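Local atomic coordinates of type VI secretion system component (Escherichia coli O6, PDB entry 2P5Z), a protein that is a component of the type VI secretion system that resembles the phage T4 tail proteins gp27 and gp5 and probably forms part of its puncturing spike. Residues A311-Q316 and P336-K341; L344-T349 and Y371-A376; V348-A353 and Y358-T363. All blocks are in the same frame, centred on the assembly; numbering follows the deposited sequence.

Interaction 1 (A311-Q316 and P336-K341)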
ATOM      1  N   ALA A 311       6.615 -21.874   9.551  1.00 58.49           N
ATOM      2  CA  ALA A 311       7.961 -22.217   9.973  1.00 54.57           C
ATOM      3  C   ALA A 311       9.000 -21.686   9.002  1.00 56.59           C
ATOM      4  O   ALA A 311       9.274 -22.322   7.990  1.00 60.42           O
ATOM      5  CB  ALA A 311       8.098 -23.712  10.104  1.00 48.25           C
ATOM      6  N   ILE A 312       9.594 -20.536   9.308  1.00 55.85           N
ATOM      7  CA  ILE A 312      10.683 -20.027   8.471  1.00 57.69           C
ATOM      8  C   ILE A 312      12.084 -20.348   9.040  1.00 58.11           C
ATOM      9  O   ILE A 312      12.419 -20.019  10.187  1.00 59.74           O
ATOM     10  CB  ILE A 312      10.520 -18.519   8.139  1.00 56.53           C
ATOM     11  CG1 ILE A 312       9.137 -18.262   7.522  1.00 59.35           C
ATOM     12  CG2 ILE A 312      11.588 -18.067   7.160  1.00 49.67           C
ATOM     13  CD1 ILE A 312       8.745 -16.763   7.431  1.00 58.22           C
ATOM     14  N   LEU A 313      12.891 -21.003   8.220  1.00 52.79           N
ATOM     15  CA  LEU A 313      14.249 -21.319   8.581  1.00 49.67           C
ATOM     16  C   LEU A 313      15.197 -20.372   7.853  1.00 51.75           C
ATOM     17  O   LEU A 313      15.054 -20.152   6.649  1.00 52.67           O
ATOM     18  CB  LEU A 313      14.538 -22.760   8.203  1.00 46.13           C
ATOM     19  CG  LEU A 313      13.520 -23.732   8.803  1.00 46.61           C
ATOM     20  CD1 LEU A 313      13.936 -25.147   8.563  1.00 46.62           C
ATOM     21  CD2 LEU A 313      13.342 -23.519  10.299  1.00 47.37           C
ATOM     22  N   LYS A 314      16.144 -19.789   8.585  1.00 49.50           N
ATOM     23  CA  LYS A 314      17.125 -18.902   7.978  1.00 46.50           C
ATOM     24  C   LYS A 314      18.575 -19.272   8.288  1.00 49.86           C
ATOM     25  O   LYS A 314      18.859 -20.115   9.143  1.00 52.39           O
ATOM     26  CB  LYS A 314      16.868 -17.455   8.357  1.00 49.48           C
ATOM     27  CG  LYS A 314      15.621 -16.847   7.757  1.00 53.60           C
ATOM     28  CD  LYS A 314      15.752 -15.333   7.699  1.00 59.66           C
ATOM     29  CE  LYS A 314      14.392 -14.655   7.830  1.00 64.99           C
ATOM     30  NZ  LYS A 314      13.746 -14.980   9.154  1.00 67.51           N
ATOM     31  N   GLY A 315      19.498 -18.637   7.584  1.00 49.06           N
ATOM     32  CA  GLY A 315      20.904 -18.937   7.761  1.00 52.45           C
ATOM     33  C   GLY A 315      21.815 -18.160   6.830  1.00 53.61           C
ATOM     34  O   GLY A 315      21.350 -17.381   6.002  1.00 54.11           O
ATOM     35  N   GLN A 316      23.121 -18.377   6.982  1.00 51.91           N
ATOM     36  CA  GLN A 316      24.129 -17.722   6.153  1.00 46.82           C
ATOM     37  C   GLN A 316      25.099 -18.733   5.595  1.00 44.61           C
ATOM     38  O   GLN A 316      25.286 -19.801   6.179  1.00 44.08           O
ATOM     39  CB  GLN A 316      24.881 -16.670   6.943  1.00 44.80           C
ATOM     40  CG  GLN A 316      24.276 -15.317   6.823  1.00 49.00           C
ATOM     41  CD  GLN A 316      24.643 -14.443   7.974  1.00 55.39           C
ATOM     42  OE1 GLN A 316      24.442 -14.813   9.132  1.00 61.08           O
ATOM     43  NE2 GLN A 316      25.174 -13.263   7.680  1.00 56.76           N
ATOM     44  N   PRO A 336      20.333 -26.575  15.223  1.00 87.12           N
ATOM     45  CA  PRO A 336      18.972 -27.028  15.538  1.00 84.70           C
ATOM     46  C   PRO A 336      18.491 -28.236  14.724  1.00 83.57           C
ATOM     47  O   PRO A 336      18.987 -28.484  13.620  1.00 82.42           O
ATOM     48  CB  PRO A 336      18.119 -25.793  15.242  1.00 83.84           C
ATOM     49  CG  PRO A 336      19.039 -24.649  15.498  1.00 82.77           C
ATOM     50  CD  PRO A 336      20.380 -25.112  15.018  1.00 85.43           C
ATOM     51  N   ALA A 337      17.532 -28.965  15.298  1.00 83.50           N
ATOM     52  CA  ALA A 337      17.102 -30.284  14.818  1.00 80.98           C
ATOM     53  C   ALA A 337      16.616 -30.312  13.373  1.00 79.50           C
ATOM     54  O   ALA A 337      16.939 -31.249  12.643  1.00 81.51           O
ATOM     55  CB  ALA A 337      16.035 -30.868  15.752  1.00 79.19           C
ATOM     56  N   VAL A 338      15.874 -29.274  12.973  1.00 74.75           N
ATOM     57  CA  VAL A 338      15.307 -29.157  11.623  1.00 71.42           C
ATOM     58  C   VAL A 338      16.359 -29.140  10.528  1.00 69.88           C
ATOM     59  O   VAL A 338      16.176 -29.763   9.482  1.00 68.69           O
ATOM     60  CB  VAL A 338      14.424 -27.895  11.457  1.00 72.32           C
ATOM     61  CG1 VAL A 338      12.968 -28.210  11.751  1.00 73.91           C
ATOM     62  CG2 VAL A 338      14.925 -26.737  12.329  1.00 73.27           C
ATOM     63  N   PHE A 339      17.466 -28.446  10.787  1.00 68.19           N
ATOM     64  CA  PHE A 339      18.564 -28.332   9.829  1.00 67.92           C
ATOM     65  C   PHE A 339      19.327 -29.643   9.650  1.00 72.97           C
ATOM     66  O   PHE A 339      20.011 -29.838   8.643  1.00 73.16           O
ATOM     67  CB  PHE A 339      19.551 -27.259  10.269  1.00 62.84           C
ATOM     68  CG  PHE A 339      19.001 -25.866  10.257  1.00 59.43           C
ATOM     69  CD1 PHE A 339      18.986 -25.122   9.086  1.00 56.12           C
ATOM     70  CD2 PHE A 339      18.549 -25.275  11.436  1.00 57.21           C
ATOM     71  CE1 PHE A 339      18.500 -23.824   9.085  1.00 56.44           C
ATOM     72  CE2 PHE A 339      18.065 -23.968  11.443  1.00 54.30           C
ATOM     73  CZ  PHE A 339      18.039 -23.242  10.269  1.00 57.06           C
ATOM     74  N   ARG A 340      19.232 -30.530  10.636  1.00 78.46           N
ATOM     75  CA  ARG A 340      19.847 -31.843  10.514  1.00 83.66           C
ATOM     76  C   ARG A 340      18.945 -32.796   9.725  1.00 83.08           C
ATOM     77  O   ARG A 340      19.451 -33.666   9.009  1.00 81.15           O
ATOM     78  CB  ARG A 340      20.229 -32.410  11.888  1.00 86.74           C
ATOM     79  CG  ARG A 340      21.346 -31.616  12.604  1.00 90.35           C
ATOM     80  CD  ARG A 340      22.076 -32.445  13.674  1.00 90.40           C
ATOM     81  NE  ARG A 340      21.160 -32.997  14.671  1.00 94.43           N
ATOM     82  CZ  ARG A 340      20.829 -32.391  15.807  1.00 95.60           C
ATOM     83  NH1 ARG A 340      21.344 -31.203  16.110  1.00 95.46           N
ATOM     84  NH2 ARG A 340      19.982 -32.972  16.644  1.00 96.16           N
ATOM     85  N   LYS A 341      17.623 -32.609   9.839  1.00 84.08           N
ATOM     86  CA  LYS A 341      16.635 -33.387   9.065  1.00 83.02           C
ATOM     87  C   LYS A 341      16.738 -33.132   7.562  1.00 80.38           C
ATOM     88  O   LYS A 341      16.584 -34.049   6.760  1.00 81.97           O
ATOM     89  CB  LYS A 341      15.196 -33.064   9.486  1.00 86.30           C
ATOM     90  CG  LYS A 341      14.893 -33.109  10.970  1.00 90.63           C
ATOM     91  CD  LYS A 341      14.822 -34.514  11.527  1.00 92.54           C
ATOM     92  CE  LYS A 341      14.531 -34.469  13.015  1.00 93.30           C
ATOM     93  NZ  LYS A 341      14.448 -35.840  13.577  1.00 95.31           N
TER
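Leu313, on strand 311-317, points its side chain at helix 337-341 and meets two consecutive residues of that helix with different parts of itself. Its forked end goes to Val338: CD1 of Leu313 lies 4.0 Å from Val338 CB, and CD2 lies 4.1 Å from Val338 CG2, the two branched chains meeting at a slant. Its stem serves Phe339, whose CZ sits 4.1 Å from Leu313 CB. Val338 is aimed at the strand from the start, whereas the first side-chain bond of Phe339 is not. With CG anti to the carbonyl carbon (chi1 -66°), the ring is carried back to the strand, where CE1 and CZ make the contact. Phe339 CZ also lies 3.4 Å from Lys314 O, with the carbonyl oblique to the ring, while Pro336 O stands in the ring plane at its edge. Strand and helix run almost at right angles (82°), their axes 10.3 Å apart, a separation bridged by side chains. Leu233 of strand 230-237 also touches Phe339, Ala364 and Pro366 touch Leu313, and Lys329 NZ hydrogen-bonds Arg340 O near the helix end. Between these two segments, which share no hydrogen bond, the attachment is apolar.

Interaction 2 (L344-T349 and Y371-A376)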
ATOM      1  N   LEU A 344      14.565 -27.176   2.716  1.00 53.64           N
ATOM      2  CA  LEU A 344      14.411 -26.813   1.313  1.00 49.92           C
ATOM      3  C   LEU A 344      14.600 -25.327   1.215  1.00 47.54           C
ATOM      4  O   LEU A 344      13.883 -24.575   1.863  1.00 47.87           O
ATOM      5  CB  LEU A 344      13.020 -27.193   0.808  1.00 53.29           C
ATOM      6  CG  LEU A 344      12.595 -27.005  -0.663  1.00 54.92           C
ATOM      7  CD1 LEU A 344      11.910 -25.662  -0.915  1.00 53.29           C
ATOM      8  CD2 LEU A 344      13.733 -27.257  -1.672  1.00 54.19           C
ATOM      9  N   ILE A 345      15.559 -24.915   0.396  1.00 46.16           N
ATOM     10  CA  ILE A 345      15.850 -23.507   0.211  1.00 47.24           C
ATOM     11  C   ILE A 345      14.782 -22.872  -0.653  1.00 46.71           C
ATOM     12  O   ILE A 345      14.586 -23.283  -1.797  1.00 42.65           O
ATOM     13  CB  ILE A 345      17.194 -23.297  -0.501  1.00 46.67           C
ATOM     14  CG1 ILE A 345      18.315 -24.099   0.184  1.00 48.96           C
ATOM     15  CG2 ILE A 345      17.506 -21.793  -0.631  1.00 42.50           C
ATOM     16  CD1 ILE A 345      18.644 -23.668   1.620  1.00 47.08           C
ATOM     17  N   THR A 346      14.106 -21.872  -0.092  1.00 45.75           N
ATOM     18  CA  THR A 346      13.087 -21.128  -0.806  1.00 45.16           C
ATOM     19  C   THR A 346      13.611 -19.815  -1.360  1.00 48.27           C
ATOM     20  O   THR A 346      13.024 -19.272  -2.288  1.00 52.24           O
ATOM     21  CB  THR A 346      11.874 -20.818   0.082  1.00 44.09           C
ATOM     22  OG1 THR A 346      12.275 -19.979   1.174  1.00 45.38           O
ATOM     23  CG2 THR A 346      11.274 -22.108   0.628  1.00 44.60           C
ATOM     24  N   GLY A 347      14.693 -19.288  -0.788  1.00 45.47           N
ATOM     25  CA  GLY A 347      15.184 -17.975  -1.191  1.00 42.69           C
ATOM     26  C   GLY A 347      16.612 -17.719  -0.750  1.00 45.59           C
ATOM     27  O   GLY A 347      17.047 -18.284   0.243  1.00 46.23           O
ATOM     28  N   VAL A 348      17.358 -16.915  -1.518  1.00 43.20           N
ATOM     29  CA  VAL A 348      18.680 -16.425  -1.118  1.00 40.90           C
ATOM     30  C   VAL A 348      18.861 -14.935  -1.439  1.00 43.44           C
ATOM     31  O   VAL A 348      18.375 -14.440  -2.454  1.00 45.71           O
ATOM     32  CB  VAL A 348      19.866 -17.219  -1.748  1.00 40.61           C
ATOM     33  CG1 VAL A 348      19.838 -18.695  -1.373  1.00 36.01           C
ATOM     34  CG2 VAL A 348      19.890 -17.077  -3.253  1.00 44.93           C
ATOM     35  N   THR A 349      19.535 -14.209  -0.554  1.00 43.81           N
ATOM     36  CA  THR A 349      20.038 -12.869  -0.876  1.00 45.83           C
ATOM     37  C   THR A 349      21.561 -13.006  -0.977  1.00 46.81           C
ATOM     38  O   THR A 349      22.154 -13.819  -0.302  1.00 44.33           O
ATOM     39  CB  THR A 349      19.577 -11.831   0.156  1.00 48.73           C
ATOM     40  OG1 THR A 349      18.148 -11.825   0.175  1.00 54.19           O
ATOM     41  CG2 THR A 349      20.035 -10.421  -0.195  1.00 50.65           C
ATOM     42  N   TYR A 371       3.740 -32.338   3.687  1.00 83.42           N
ATOM     43  CA  TYR A 371       3.485 -31.129   2.886  1.00 80.43           C
ATOM     44  C   TYR A 371       4.676 -30.748   2.018  1.00 77.45           C
ATOM     45  O   TYR A 371       5.765 -31.279   2.206  1.00 78.47           O
ATOM     46  CB  TYR A 371       3.012 -29.936   3.723  1.00 84.46           C
ATOM     47  CG  TYR A 371       4.052 -29.175   4.504  1.00 86.59           C
ATOM     48  CD1 TYR A 371       4.565 -29.686   5.690  1.00 87.48           C
ATOM     49  CD2 TYR A 371       4.470 -27.914   4.098  1.00 86.56           C
ATOM     50  CE1 TYR A 371       5.493 -28.985   6.430  1.00 86.42           C
ATOM     51  CE2 TYR A 371       5.400 -27.201   4.837  1.00 87.46           C
ATOM     52  CZ  TYR A 371       5.908 -27.746   6.004  1.00 86.90           C
ATOM     53  OH  TYR A 371       6.833 -27.057   6.760  1.00 87.79           O
ATOM     54  N   GLY A 372       4.453 -29.841   1.064  1.00 72.05           N
ATOM     55  CA  GLY A 372       5.498 -29.378   0.141  1.00 61.67           C
ATOM     56  C   GLY A 372       5.536 -27.862   0.033  1.00 57.74           C
ATOM     57  O   GLY A 372       4.772 -27.169   0.716  1.00 53.68           O
ATOM     58  N   TYR A 373       6.429 -27.338  -0.809  1.00 55.93           N
ATOM     59  CA  TYR A 373       6.512 -25.889  -1.006  1.00 53.09           C
ATOM     60  C   TYR A 373       5.294 -25.405  -1.779  1.00 53.12           C
ATOM     61  O   TYR A 373       4.832 -26.090  -2.687  1.00 56.38           O
ATOM     62  CB  TYR A 373       7.808 -25.460  -1.725  1.00 50.63           C
ATOM     63  CG  TYR A 373       7.807 -23.985  -2.089  1.00 50.63           C
ATOM     64  CD1 TYR A 373       8.048 -23.003  -1.131  1.00 46.98           C
ATOM     65  CD2 TYR A 373       7.506 -23.572  -3.385  1.00 49.32           C
ATOM     66  CE1 TYR A 373       8.009 -21.646  -1.471  1.00 46.92           C
ATOM     67  CE2 TYR A 373       7.460 -22.239  -3.722  1.00 47.20           C
ATOM     68  CZ  TYR A 373       7.711 -21.283  -2.775  1.00 47.92           C
ATOM     69  OH  TYR A 373       7.655 -19.963  -3.165  1.00 50.81           O
ATOM     70  N   ARG A 374       4.777 -24.238  -1.395  1.00 49.72           N
ATOM     71  CA  ARG A 374       3.660 -23.591  -2.063  1.00 50.63           C
ATOM     72  C   ARG A 374       3.917 -22.088  -2.031  1.00 49.33           C
ATOM     73  O   ARG A 374       4.240 -21.546  -0.976  1.00 56.39           O
ATOM     74  CB  ARG A 374       2.329 -23.866  -1.337  1.00 51.46           C
ATOM     75  CG  ARG A 374       1.883 -25.324  -1.241  1.00 51.87           C
ATOM     76  CD  ARG A 374       1.558 -25.961  -2.594  1.00 50.61           C
ATOM     77  NE  ARG A 374       1.618 -27.419  -2.491  1.00 46.28           N
ATOM     78  CZ  ARG A 374       1.879 -28.237  -3.506  1.00 50.29           C
ATOM     79  NH1 ARG A 374       2.126 -27.750  -4.733  1.00 45.26           N
ATOM     80  NH2 ARG A 374       1.915 -29.553  -3.291  1.00 50.28           N
ATOM     81  N   PRO A 375       3.766 -21.401  -3.175  1.00 45.44           N
ATOM     82  CA  PRO A 375       4.003 -19.964  -3.233  1.00 43.07           C
ATOM     83  C   PRO A 375       2.873 -19.168  -2.620  1.00 45.16           C
ATOM     84  O   PRO A 375       1.785 -19.699  -2.405  1.00 45.12           O
ATOM     85  CB  PRO A 375       4.069 -19.669  -4.743  1.00 41.05           C
ATOM     86  CG  PRO A 375       4.048 -20.989  -5.420  1.00 41.36           C
ATOM     87  CD  PRO A 375       3.414 -21.948  -4.492  1.00 45.91           C
ATOM     88  N   ALA A 376       3.136 -17.896  -2.352  1.00 46.31           N
ATOM     89  CA  ALA A 376       2.106 -16.990  -1.900  1.00 48.76           C
ATOM     90  C   ALA A 376       1.022 -16.823  -2.976  1.00 53.51           C
ATOM     91  O   ALA A 376       1.297 -16.767  -4.181  1.00 55.27           O
ATOM     92  CB  ALA A 376       2.712 -15.624  -1.507  1.00 44.88           C
TER
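At chi1 172° the ring of Tyr373 swings out opposite its own amide nitrogen and reaches from loop 371-376 toward strand 343-353. Thr346 answers with its methyl: at chi1 63° the hydroxyl sits between backbone N and carbonyl carbon, and CG2, anti to the carbonyl carbon, is left to meet the ring. Thr346 CG2 lies 3.8 Å from Tyr373 CD1 and 3.9 Å from Tyr373 CE1, so a single methyl rests beside one ring bond, oblique to the ring plane. Leu344, two residues earlier and also directed at the loop, meets the stem of the tyrosine instead, its CD1 lying 4.2 Å from Tyr373 CB. These two side chains cross at about a right angle.

The hydroxyl of Thr346 is engaged within the sheet, hydrogen-bonded to that of Thr363. A classic beta bulge sets Thr346 and Gly347 together opposite Thr363, so the residue that supplies the methyl to the loop is also the one at the irregularity of the strand. Around the tyrosine, Trp185 makes an edge-to-face ring contact, Leu39 touches both Leu344 and Tyr373, and Tyr208 OH is hydrogen-bonded to Tyr373 N. Threonine is thus used in two ways, its oxygen for the sheet and its carbon for the loop, and between the two segments the contact is purely apolar.

Interaction 3 (V348-A353 and Y358-T363)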
ATOM      1  N   VAL A 348      17.358 -16.915  -1.518  1.00 43.20           N
ATOM      2  CA  VAL A 348      18.680 -16.425  -1.118  1.00 40.90           C
ATOM      3  C   VAL A 348      18.861 -14.935  -1.439  1.00 43.44           C
ATOM      4  O   VAL A 348      18.375 -14.440  -2.454  1.00 45.71           O
ATOM      5  CB  VAL A 348      19.866 -17.219  -1.748  1.00 40.61           C
ATOM      6  CG1 VAL A 348      19.838 -18.695  -1.373  1.00 36.01           C
ATOM      7  CG2 VAL A 348      19.890 -17.077  -3.253  1.00 44.93           C
ATOM      8  N   THR A 349      19.535 -14.209  -0.554  1.00 43.81           N
ATOM      9  CA  THR A 349      20.038 -12.869  -0.876  1.00 45.83           C
ATOM     10  C   THR A 349      21.561 -13.006  -0.977  1.00 46.81           C
ATOM     11  O   THR A 349      22.154 -13.819  -0.302  1.00 44.33           O
ATOM     12  CB  THR A 349      19.577 -11.831   0.156  1.00 48.73           C
ATOM     13  OG1 THR A 349      18.148 -11.825   0.175  1.00 54.19           O
ATOM     14  CG2 THR A 349      20.035 -10.421  -0.195  1.00 50.65           C
ATOM     15  N   THR A 350      22.199 -12.235  -1.838  1.00 47.93           N
ATOM     16  CA  THR A 350      23.478 -12.665  -2.365  1.00 47.92           C
ATOM     17  C   THR A 350      24.366 -11.448  -2.597  1.00 48.35           C
ATOM     18  O   THR A 350      23.876 -10.409  -3.035  1.00 50.62           O
ATOM     19  CB  THR A 350      23.186 -13.517  -3.624  1.00 47.28           C
ATOM     20  OG1 THR A 350      23.310 -14.901  -3.296  1.00 51.37           O
ATOM     21  CG2 THR A 350      24.072 -13.222  -4.740  1.00 45.65           C
ATOM     22  N   SER A 351      25.652 -11.550  -2.249  1.00 48.97           N
ATOM     23  CA  SER A 351      26.558 -10.381  -2.328  1.00 50.45           C
ATOM     24  C   SER A 351      28.066 -10.676  -2.456  1.00 50.53           C
ATOM     25  O   SER A 351      28.544 -11.742  -2.059  1.00 49.77           O
ATOM     26  CB  SER A 351      26.361  -9.464  -1.126  1.00 48.56           C
ATOM     27  OG  SER A 351      26.450  -8.128  -1.571  1.00 57.59           O
ATOM     28  N   ALA A 352      28.791  -9.710  -3.017  1.00 49.97           N
ATOM     29  CA  ALA A 352      30.249  -9.660  -2.980  1.00 52.65           C
ATOM     30  C   ALA A 352      30.716  -8.291  -3.392  1.00 55.37           C
ATOM     31  O   ALA A 352      29.915  -7.439  -3.820  1.00 57.39           O
ATOM     32  CB  ALA A 352      30.869 -10.675  -3.883  1.00 50.87           C
ATOM     33  N   ALA A 353      32.023  -8.094  -3.246  1.00 53.77           N
ATOM     34  CA  ALA A 353      32.705  -6.906  -3.739  1.00 55.84           C
ATOM     35  C   ALA A 353      34.140  -7.331  -3.890  1.00 59.52           C
ATOM     36  O   ALA A 353      34.521  -8.401  -3.401  1.00 63.95           O
ATOM     37  CB  ALA A 353      32.581  -5.754  -2.765  1.00 47.61           C
ATOM     38  N   TYR A 358      32.198 -13.477  -1.359  1.00 69.75           N
ATOM     39  CA  TYR A 358      30.871 -14.051  -1.452  1.00 68.72           C
ATOM     40  C   TYR A 358      30.233 -14.546  -0.172  1.00 69.71           C
ATOM     41  O   TYR A 358      30.766 -15.405   0.529  1.00 69.47           O
ATOM     42  CB  TYR A 358      30.869 -15.132  -2.526  1.00 68.15           C
ATOM     43  CG  TYR A 358      29.516 -15.714  -2.853  1.00 68.68           C
ATOM     44  CD1 TYR A 358      29.187 -17.001  -2.442  1.00 70.14           C
ATOM     45  CD2 TYR A 358      28.581 -14.999  -3.596  1.00 66.05           C
ATOM     46  CE1 TYR A 358      27.972 -17.558  -2.752  1.00 68.98           C
ATOM     47  CE2 TYR A 358      27.353 -15.552  -3.907  1.00 65.33           C
ATOM     48  CZ  TYR A 358      27.059 -16.834  -3.480  1.00 67.27           C
ATOM     49  OH  TYR A 358      25.854 -17.421  -3.773  1.00 67.91           O
ATOM     50  N   GLU A 359      29.051 -14.002   0.098  1.00 71.32           N
ATOM     51  CA  GLU A 359      28.255 -14.370   1.255  1.00 69.15           C
ATOM     52  C   GLU A 359      26.788 -14.344   0.848  1.00 64.34           C
ATOM     53  O   GLU A 359      26.370 -13.467   0.086  1.00 59.55           O
ATOM     54  CB  GLU A 359      28.508 -13.362   2.377  1.00 72.43           C
ATOM     55  CG  GLU A 359      27.909 -13.741   3.717  1.00 78.93           C
ATOM     56  CD  GLU A 359      28.530 -12.974   4.861  1.00 82.42           C
ATOM     57  OE1 GLU A 359      27.922 -12.950   5.950  1.00 83.94           O
ATOM     58  OE2 GLU A 359      29.628 -12.400   4.672  1.00 84.39           O
ATOM     59  N   LEU A 360      26.005 -15.296   1.346  1.00 60.98           N
ATOM     60  CA  LEU A 360      24.558 -15.256   1.132  1.00 57.31           C
ATOM     61  C   LEU A 360      23.748 -15.522   2.385  1.00 56.24           C
ATOM     62  O   LEU A 360      24.144 -16.338   3.199  1.00 59.25           O
ATOM     63  CB  LEU A 360      24.117 -16.171  -0.034  1.00 58.23           C
ATOM     64  CG  LEU A 360      24.006 -17.698  -0.186  1.00 60.78           C
ATOM     65  CD1 LEU A 360      25.365 -18.325  -0.218  1.00 64.35           C
ATOM     66  CD2 LEU A 360      23.101 -18.412   0.839  1.00 61.07           C
ATOM     67  N   THR A 361      22.621 -14.838   2.548  1.00 52.57           N
ATOM     68  CA  THR A 361      21.643 -15.234   3.556  1.00 50.85           C
ATOM     69  C   THR A 361      20.555 -16.056   2.841  1.00 51.50           C
ATOM     70  O   THR A 361      20.172 -15.719   1.723  1.00 47.53           O
ATOM     71  CB  THR A 361      21.001 -14.019   4.259  1.00 53.49           C
ATOM     72  OG1 THR A 361      20.182 -13.310   3.323  1.00 60.68           O
ATOM     73  CG2 THR A 361      22.063 -13.052   4.786  1.00 51.83           C
ATOM     74  N   PHE A 362      20.074 -17.135   3.455  1.00 48.22           N
ATOM     75  CA  PHE A 362      19.000 -17.900   2.844  1.00 46.38           C
ATOM     76  C   PHE A 362      17.742 -18.003   3.697  1.00 48.89           C
ATOM     77  O   PHE A 362      17.830 -18.021   4.907  1.00 49.92           O
ATOM     78  CB  PHE A 362      19.476 -19.289   2.417  1.00 46.87           C
ATOM     79  CG  PHE A 362      19.831 -20.215   3.553  1.00 51.96           C
ATOM     80  CD1 PHE A 362      18.869 -21.037   4.144  1.00 51.91           C
ATOM     81  CD2 PHE A 362      21.151 -20.317   3.998  1.00 54.08           C
ATOM     82  CE1 PHE A 362      19.206 -21.917   5.176  1.00 50.50           C
ATOM     83  CE2 PHE A 362      21.497 -21.203   5.021  1.00 50.87           C
ATOM     84  CZ  PHE A 362      20.525 -21.998   5.614  1.00 49.04           C
ATOM     85  N   THR A 363      16.573 -18.082   3.069  1.00 48.09           N
ATOM     86  CA  THR A 363      15.354 -18.485   3.785  1.00 45.75           C
ATOM     87  C   THR A 363      15.090 -19.916   3.361  1.00 42.63           C
ATOM     88  O   THR A 363      15.604 -20.351   2.330  1.00 41.69           O
ATOM     89  CB  THR A 363      14.125 -17.587   3.492  1.00 42.56           C
ATOM     90  OG1 THR A 363      13.825 -17.641   2.092  1.00 53.01           O
ATOM     91  CG2 THR A 363      14.400 -16.147   3.867  1.00 40.21           C
TER
HETATM   92  O   HOH W   1      17.370 -14.363   1.974  1.00 59.25           O
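Thr361 O is approached by three groups at once. Thr349 N gives it a hydrogen bond of 2.8 Å, nearly straight at 162°. Water 1 donates a second bond to Thr361 O at 3.1 Å, and a CA-H...O contact comes from Val348 CA at 3.3 Å. The same water is 3.2 Å from Thr349 OG1, so it links the threonine hydroxyl to the carbonyl on the opposite strand. The return bond of this pair, Thr361 N to Thr349 O, is weak. Two residues along, Ser351 and Glu359 form the next hydrogen-bonded pair: Ser351 N donates to Glu359 O at 3.1 Å in a bent bond, and Glu359 N to Ser351 O at 3.2 Å in a nearly straight one, the latter donor tilted 20° from the carbonyl plane.

Side chains sort by face. Thr349 and Thr361 lie side by side on the exposed face. On the other, Val348 CG1 packs 3.9 Å from Phe362 CB in a non-hydrogen-bonded pair and, diagonally, 4.0 Å from Leu360 CD2. The bond from CA to CB of Tyr358 does not itself point at the other strand, but chi1 of -173° carries the ring back over Thr350, with CE2 near the threonine methyl.

Alternating hydrogen-bonded and non-hydrogen-bonded pairs of this kind are the mark of antiparallel pairing, and the four-residue link between 353 and 358 makes this a beta hairpin. The hairpin is flanked on both sides: strand 29-38 pairs with strand 343-353, Ser351 OG reaching Phe33 O, and strand 311-317 pairs with strand 359-366. Leu322 and Pro324, from a loop, and Leu233, from strand 230-237, pack on the face carrying Val348, Leu360 and Phe362.

In the fold
Interactions 2 and 3 share strand 343-353 and hold it differently: interaction 3 ties it edge to edge to strand 359-366 through backbone bonds, with a water on the exposed threonine face, whereas interaction 2 sets a loop against its side chains in a buried, apolar contact. Thr363 joins them, since its backbone N probably bonds to Gly347 O. Interaction 1 is partly buried and places a short helix against strand 311-317, which neighbours strand 359-366; Gly315 O probably accepts a hydrogen bond from Phe362 N. Helix 337-341 leads directly into strand 343-353. The strand pairing combines periodic backbone bonds with apolar packing on one face, while across the helix and loop contacts no hydrogen bond is found.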